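Local coordinates for hypothetical protein yfcE (Escherichia coli, PDB 1SU1) that is of unknown function but belongs to the calcineurin-like phosphoesterase superfamily and binds zinc ions through residues on loops at the edge of its beta sandwich, at residues G60-H65 with M105-P110; V102-M105 with I111-P114. All coordinates share one frame; numbering follows the deposited sequence.

Contact 1: residues G60-H65 with M105-P110; sequences GDVLNH and MLLHFP. With ZN (zinc ion), chain E.
With the CA atoms of Val62 and Leu107 9.6 Å apart at their closest pairing, the backbones of 60-65 and 105-110 stay well separated, and side chains alone span the distance. Residues 60-65 begin the loop after strand 55-58 of the calcineurin-like phosphoesterase fold, which carries the zinc ligand Asp61, whereas Leu107 is the first residue to leave helical angles after helix 101-106. Val62 and Leu107 meet tip to tip, CG1 of the valine lying 3.8 Å from CD1 of the leucine. In Val62 the CG1 methyl stands anti to the backbone N (chi1 -170°), which sends this branch across to the leucine. Leu63 adds a looser apolar contact, its CD1 lying 4.3 Å from Leu106 CD1 and 4.4 Å from Leu107 CD1. The patch is modest, 158 Å² summed over both sides, yet Val62, Leu63 and Leu107 are all buried; helix 77-85 closes over it through Leu84 on Val62 and Val81 on both Leu63 and Leu106. Asp99 accepts hydrogen bonds from the backbone N atoms of Asp61 and Val62, holding this part of the loop. Asp61 also shares a zinc ion with Asn97, His129 and His151, and its other carboxylate oxygen, OD1, is bonded to Cys98 N. The carboxylate reaches the metal through OD2, whereas OD1 stays 3.7 Å from the zinc ion.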
ATOM      1  N   GLY A  60      -5.053 -16.672   2.938  1.00 18.45           N
ATOM      2  CA  GLY A  60      -3.797 -16.038   3.330  1.00 19.45           C
ATOM      3  C   GLY A  60      -2.750 -16.752   4.177  1.00 20.75           C
ATOM      4  O   GLY A  60      -3.067 -17.632   4.989  1.00 18.86           O
ATOM      5  N   ASP A  61      -1.499 -16.311   4.002  1.00 18.63           N
ATOM      6  CA  ASP A  61      -0.313 -16.843   4.677  1.00 20.17           C
ATOM      7  C   ASP A  61      -0.030 -18.216   4.072  1.00 22.27           C
ATOM      8  O   ASP A  61      -0.201 -19.272   4.706  1.00 19.90           O
ATOM      9  CB  ASP A  61      -0.538 -16.880   6.193  1.00 18.41           C
ATOM     10  CG  ASP A  61      -0.540 -15.479   6.808  1.00 27.84           C
ATOM     11  OD1 ASP A  61      -0.797 -14.517   6.051  1.00 30.73           O
ATOM     12  OD2 ASP A  61      -0.309 -15.335   8.026  1.00 22.41           O
ATOM     13  N   VAL A  62       0.389 -18.139   2.811  1.00 19.03           N
ATOM     14  CA  VAL A  62       0.666 -19.264   1.951  1.00 21.32           C
ATOM     15  C   VAL A  62       2.017 -19.980   2.096  1.00 23.57           C
ATOM     16  O   VAL A  62       2.046 -21.165   2.425  1.00 21.84           O
ATOM     17  CB  VAL A  62       0.474 -18.806   0.489  1.00 19.58           C
ATOM     18  CG1 VAL A  62       0.501 -19.989  -0.457  1.00 18.50           C
ATOM     19  CG2 VAL A  62      -0.848 -18.042   0.363  1.00 18.16           C
ATOM     20  N   LEU A  63       3.122 -19.272   1.863  1.00 21.24           N
ATOM     21  CA  LEU A  63       4.448 -19.890   1.914  1.00 20.06           C
ATOM     22  C   LEU A  63       5.346 -19.640   3.118  1.00 23.39           C
ATOM     23  O   LEU A  63       6.094 -20.532   3.538  1.00 24.47           O
ATOM     24  CB  LEU A  63       5.224 -19.509   0.659  1.00 18.63           C
ATOM     25  CG  LEU A  63       4.470 -19.713  -0.655  1.00 21.43           C
ATOM     26  CD1 LEU A  63       5.295 -19.167  -1.806  1.00 17.17           C
ATOM     27  CD2 LEU A  63       4.177 -21.203  -0.853  1.00 22.67           C
ATOM     28  N   ASN A  64       5.296 -18.433   3.670  1.00 24.72           N
ATOM     29  CA  ASN A  64       6.144 -18.087   4.809  1.00 22.58           C
ATOM     30  C   ASN A  64       5.613 -18.661   6.126  1.00 23.41           C
ATOM     31  O   ASN A  64       4.416 -18.578   6.421  1.00 23.13           O
ATOM     32  CB  ASN A  64       6.288 -16.553   4.858  1.00 26.89           C
ATOM     33  CG  ASN A  64       6.928 -16.044   6.129  1.00 26.09           C
ATOM     34  OD1 ASN A  64       7.913 -16.592   6.627  1.00 27.70           O
ATOM     35  ND2 ASN A  64       6.377 -14.960   6.651  1.00 35.10           N
ATOM     36  N   HIS A  65       6.507 -19.264   6.908  1.00 22.85           N
ATOM     37  CA  HIS A  65       6.117 -19.846   8.186  1.00 23.91           C
ATOM     38  C   HIS A  65       5.708 -18.777   9.194  1.00 26.57           C
ATOM     39  O   HIS A  65       4.885 -19.027  10.077  1.00 27.15           O
ATOM     40  CB  HIS A  65       7.264 -20.694   8.761  1.00 18.03           C
ATOM     41  CG  HIS A  65       8.504 -19.916   9.075  1.00 13.86           C
ATOM     42  ND1 HIS A  65       8.763 -19.399  10.327  1.00 16.26           N
ATOM     43  CD2 HIS A  65       9.560 -19.565   8.300  1.00 13.66           C
ATOM     44  CE1 HIS A  65       9.922 -18.767  10.312  1.00 12.72           C
ATOM     45  NE2 HIS A  65      10.429 -18.852   9.094  1.00 11.85           N
ATOM     46  N   MET A 105       5.191 -13.418  -7.016  1.00 18.58           N
ATOM     47  CA  MET A 105       5.918 -13.702  -8.255  1.00 24.74           C
ATOM     48  C   MET A 105       6.065 -15.222  -8.494  1.00 24.98           C
ATOM     49  O   MET A 105       6.291 -15.639  -9.637  1.00 23.88           O
ATOM     50  CB  MET A 105       7.296 -13.025  -8.260  1.00 28.75           C
ATOM     51  CG  MET A 105       7.879 -12.764  -9.637  1.00 45.11           C
ATOM     52  SD  MET A 105       9.675 -12.970  -9.708  1.00 55.73           S
ATOM     53  CE  MET A 105       9.926 -13.153 -11.471  1.00 56.24           C
ATOM     54  N   LEU A 106       5.919 -16.018  -7.438  1.00 25.30           N
ATOM     55  CA  LEU A 106       6.024 -17.473  -7.565  1.00 23.94           C
ATOM     56  C   LEU A 106       4.683 -18.128  -7.898  1.00 23.12           C
ATOM     57  O   LEU A 106       4.616 -19.002  -8.762  1.00 21.08           O
ATOM     58  CB  LEU A 106       6.583 -18.081  -6.274  1.00 22.63           C
ATOM     59  CG  LEU A 106       8.069 -17.850  -5.993  1.00 22.47           C
ATOM     60  CD1 LEU A 106       8.470 -18.555  -4.707  1.00 26.14           C
ATOM     61  CD2 LEU A 106       8.896 -18.372  -7.154  1.00 21.64           C
ATOM     62  N   LEU A 107       3.623 -17.685  -7.223  1.00 21.70           N
ATOM     63  CA  LEU A 107       2.280 -18.220  -7.421  1.00 20.53           C
ATOM     64  C   LEU A 107       1.574 -17.630  -8.643  1.00 23.82           C
ATOM     65  O   LEU A 107       1.619 -16.420  -8.879  1.00 24.47           O
ATOM     66  CB  LEU A 107       1.455 -17.989  -6.151  1.00 17.83           C
ATOM     67  CG  LEU A 107       2.093 -18.605  -4.896  1.00 18.09           C
ATOM     68  CD1 LEU A 107       1.393 -18.087  -3.637  1.00 14.18           C
ATOM     69  CD2 LEU A 107       1.988 -20.134  -4.977  1.00 17.61           C
ATOM     70  N   HIS A 108       0.910 -18.493  -9.411  1.00 21.36           N
ATOM     71  CA  HIS A 108       0.233 -18.077 -10.633  1.00 20.57           C
ATOM     72  C   HIS A 108      -1.222 -17.650 -10.531  1.00 21.34           C
ATOM     73  O   HIS A 108      -1.974 -17.745 -11.503  1.00 20.58           O
ATOM     74  CB  HIS A 108       0.372 -19.166 -11.690  1.00 21.37           C
ATOM     75  CG  HIS A 108       1.792 -19.459 -12.055  1.00 23.04           C
ATOM     76  ND1 HIS A 108       2.145 -20.463 -12.928  1.00 26.04           N
ATOM     77  CD2 HIS A 108       2.948 -18.876 -11.663  1.00 23.84           C
ATOM     78  CE1 HIS A 108       3.461 -20.488 -13.060  1.00 25.35           C
ATOM     79  NE2 HIS A 108       3.971 -19.534 -12.301  1.00 26.57           N
ATOM     80  N   PHE A 109      -1.622 -17.191  -9.354  1.00 22.55           N
ATOM     81  CA  PHE A 109      -2.971 -16.690  -9.147  1.00 23.05           C
ATOM     82  C   PHE A 109      -2.814 -15.447  -8.258  1.00 23.53           C
ATOM     83  O   PHE A 109      -1.856 -15.345  -7.488  1.00 22.30           O
ATOM     84  CB  PHE A 109      -3.879 -17.750  -8.486  1.00 24.05           C
ATOM     85  CG  PHE A 109      -3.309 -18.364  -7.236  1.00 23.28           C
ATOM     86  CD1 PHE A 109      -2.457 -19.462  -7.307  1.00 19.78           C
ATOM     87  CD2 PHE A 109      -3.612 -17.833  -5.991  1.00 21.29           C
ATOM     88  CE1 PHE A 109      -1.933 -20.030  -6.154  1.00 18.45           C
ATOM     89  CE2 PHE A 109      -3.088 -18.397  -4.828  1.00 22.40           C
ATOM     90  CZ  PHE A 109      -2.243 -19.492  -4.914  1.00 21.19           C
ATOM     91  N   PRO A 110      -3.741 -14.480  -8.371  1.00 24.44           N
ATOM     92  CA  PRO A 110      -3.718 -13.229  -7.593  1.00 22.74           C
ATOM     93  C   PRO A 110      -3.856 -13.413  -6.084  1.00 21.09           C
ATOM     94  O   PRO A 110      -4.858 -13.946  -5.615  1.00 23.12           O
ATOM     95  CB  PRO A 110      -4.904 -12.436  -8.156  1.00 21.00           C
ATOM     96  CG  PRO A 110      -5.142 -13.048  -9.513  1.00 27.32           C
ATOM     97  CD  PRO A 110      -4.897 -14.511  -9.284  1.00 23.92           C
TER
HETATM   98 ZN    ZN E 301      -1.751 -14.399   9.626  1.00 22.86          ZN

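Contact 2: residues V102-M105 with I111-P114; sequences VDQM and ITAP
Leaving the helix extended at chi1 (173°), the Gln104 chain bends at chi2 (62°), a course that carries its amide from helix 101-106 to the backbone of Ile111. In this calcineurin-like phosphoesterase fold the contact joins the helix to the loop that leads into strand 115-119. Gln104 OE1 accepts a hydrogen bond of 3.0 Å from Ile111 N; the N-H points almost straight at the oxygen (173°), with the donor tilted somewhat from the carbonyl plane. The amide is gripped at its other end too, because NE2 bonds to Phe109 O, and the two bonds together restrict its rotation.

Alongside this polar link the Gln104 and Ile111 side chains lie along one another with their ends pointing oppositely. Ile111 CG1 passes 3.7 Å from Gln104 CD, while the terminal CD1 lies against the helix backbone, 3.8 Å from Gln104 CA, and also reaches Asp103 CB. The Asp103 carboxylate turns elsewhere, with OD2 bonded to Ser100 N near the start of the helix. Trp115 of a third subunit packs on Thr112. A water molecule completes the link: it donates to Gln104 OE1 at 3.0 Å and lies 2.5 Å from Thr112 OG1.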
ATOM      1  N   VAL A 102       7.435 -11.678  -3.209  1.00 18.47           N
ATOM      2  CA  VAL A 102       8.198 -12.777  -3.802  1.00 20.73           C
ATOM      3  C   VAL A 102       7.219 -13.955  -3.942  1.00 20.63           C
ATOM      4  O   VAL A 102       7.298 -14.732  -4.890  1.00 19.62           O
ATOM      5  CB  VAL A 102       9.404 -13.210  -2.919  1.00 21.17           C
ATOM      6  CG1 VAL A 102       8.917 -13.744  -1.579  1.00 19.68           C
ATOM      7  CG2 VAL A 102      10.228 -14.263  -3.654  1.00 20.68           C
ATOM      8  N   ASP A 103       6.273 -14.045  -3.010  1.00 20.39           N
ATOM      9  CA  ASP A 103       5.271 -15.105  -3.041  1.00 22.61           C
ATOM     10  C   ASP A 103       4.352 -14.902  -4.233  1.00 23.35           C
ATOM     11  O   ASP A 103       3.936 -15.873  -4.883  1.00 20.93           O
ATOM     12  CB  ASP A 103       4.442 -15.119  -1.753  1.00 17.29           C
ATOM     13  CG  ASP A 103       5.292 -15.373  -0.522  1.00 24.22           C
ATOM     14  OD1 ASP A 103       6.300 -16.119  -0.639  1.00 20.89           O
ATOM     15  OD2 ASP A 103       4.955 -14.837   0.564  1.00 19.76           O
ATOM     16  N   GLN A 104       4.037 -13.640  -4.526  1.00 22.67           N
ATOM     17  CA  GLN A 104       3.169 -13.350  -5.656  1.00 18.92           C
ATOM     18  C   GLN A 104       3.881 -13.660  -6.957  1.00 17.65           C
ATOM     19  O   GLN A 104       3.245 -14.103  -7.908  1.00 16.46           O
ATOM     20  CB  GLN A 104       2.717 -11.879  -5.657  1.00 22.59           C
ATOM     21  CG  GLN A 104       1.941 -11.490  -6.909  1.00 18.71           C
ATOM     22  CD  GLN A 104       0.645 -12.291  -7.068  1.00 25.98           C
ATOM     23  OE1 GLN A 104      -0.412 -11.894  -6.565  1.00 19.60           O
ATOM     24  NE2 GLN A 104       0.729 -13.434  -7.762  1.00 21.76           N
ATOM     25  N   MET A 105       5.191 -13.418  -7.016  1.00 18.58           N
ATOM     26  CA  MET A 105       5.918 -13.702  -8.255  1.00 24.74           C
ATOM     27  C   MET A 105       6.065 -15.222  -8.494  1.00 24.98           C
ATOM     28  O   MET A 105       6.291 -15.639  -9.637  1.00 23.88           O
ATOM     29  CB  MET A 105       7.296 -13.025  -8.260  1.00 28.75           C
ATOM     30  CG  MET A 105       7.879 -12.764  -9.637  1.00 45.11           C
ATOM     31  SD  MET A 105       9.675 -12.970  -9.708  1.00 55.73           S
ATOM     32  CE  MET A 105       9.926 -13.153 -11.471  1.00 56.24           C
ATOM     33  N   ILE A 111      -2.872 -12.953  -5.322  1.00 20.09           N
ATOM     34  CA  ILE A 111      -2.935 -13.071  -3.865  1.00 22.00           C
ATOM     35  C   ILE A 111      -2.809 -11.731  -3.109  1.00 23.02           C
ATOM     36  O   ILE A 111      -2.796 -11.720  -1.876  1.00 22.46           O
ATOM     37  CB  ILE A 111      -1.818 -13.996  -3.331  1.00 24.08           C
ATOM     38  CG1 ILE A 111      -0.449 -13.430  -3.722  1.00 21.97           C
ATOM     39  CG2 ILE A 111      -1.980 -15.405  -3.912  1.00 19.00           C
ATOM     40  CD1 ILE A 111       0.683 -13.921  -2.859  1.00 22.09           C
ATOM     41  N   THR A 112      -2.719 -10.613  -3.832  1.00 20.64           N
ATOM     42  CA  THR A 112      -2.558  -9.306  -3.184  1.00 20.88           C
ATOM     43  C   THR A 112      -3.813  -8.597  -2.668  1.00 20.14           C
ATOM     44  O   THR A 112      -3.716  -7.742  -1.786  1.00 22.06           O
ATOM     45  CB  THR A 112      -1.777  -8.315  -4.096  1.00 18.30           C
ATOM     46  OG1 THR A 112      -2.426  -8.202  -5.369  1.00 16.54           O
ATOM     47  CG2 THR A 112      -0.344  -8.805  -4.307  1.00 16.73           C
ATOM     48  N   ALA A 113      -4.983  -8.936  -3.198  1.00 18.21           N
ATOM     49  CA  ALA A 113      -6.223  -8.305  -2.745  1.00 20.71           C
ATOM     50  C   ALA A 113      -6.432  -8.501  -1.239  1.00 22.88           C
ATOM     51  O   ALA A 113      -6.310  -9.616  -0.732  1.00 21.90           O
ATOM     52  CB  ALA A 113      -7.414  -8.867  -3.519  1.00 20.56           C
ATOM     53  N   PRO A 114      -6.760  -7.417  -0.505  1.00 21.08           N
ATOM     54  CA  PRO A 114      -6.978  -7.493   0.945  1.00 17.75           C
ATOM     55  C   PRO A 114      -8.321  -8.110   1.355  1.00 16.22           C
ATOM     56  O   PRO A 114      -8.495  -8.535   2.498  1.00 15.10           O
ATOM     57  CB  PRO A 114      -6.830  -6.031   1.387  1.00 21.04           C
ATOM     58  CG  PRO A 114      -7.432  -5.289   0.241  1.00 17.44           C
ATOM     59  CD  PRO A 114      -6.862  -6.021  -0.977  1.00 21.47           C
TER
HETATM   60  O   HOH W   1      -2.090  -9.567  -7.480  1.00 36.77           O

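The centres of contacts 1 and 2 are 6 Å apart, on the same side of the chain's centre. Both use helix 101-106 and share Met105. Along the chain, the loop segment 60-65 comes first, then 102-105, 105-110 and finally 111-114, so contact 1 closes over a separation of about 40 residues and contact 2 over only six. They also touch directly: Leu63 CD1 packs 3.4 Å from Asp103 OD1. The helix and its exit thus connect the loop carrying a zinc ligand with the approach to strand 115-119, an edge strand of the second sheet within this chain. Both contacts also border a second subunit, whose Pro67 packs on Leu106 and Asp103.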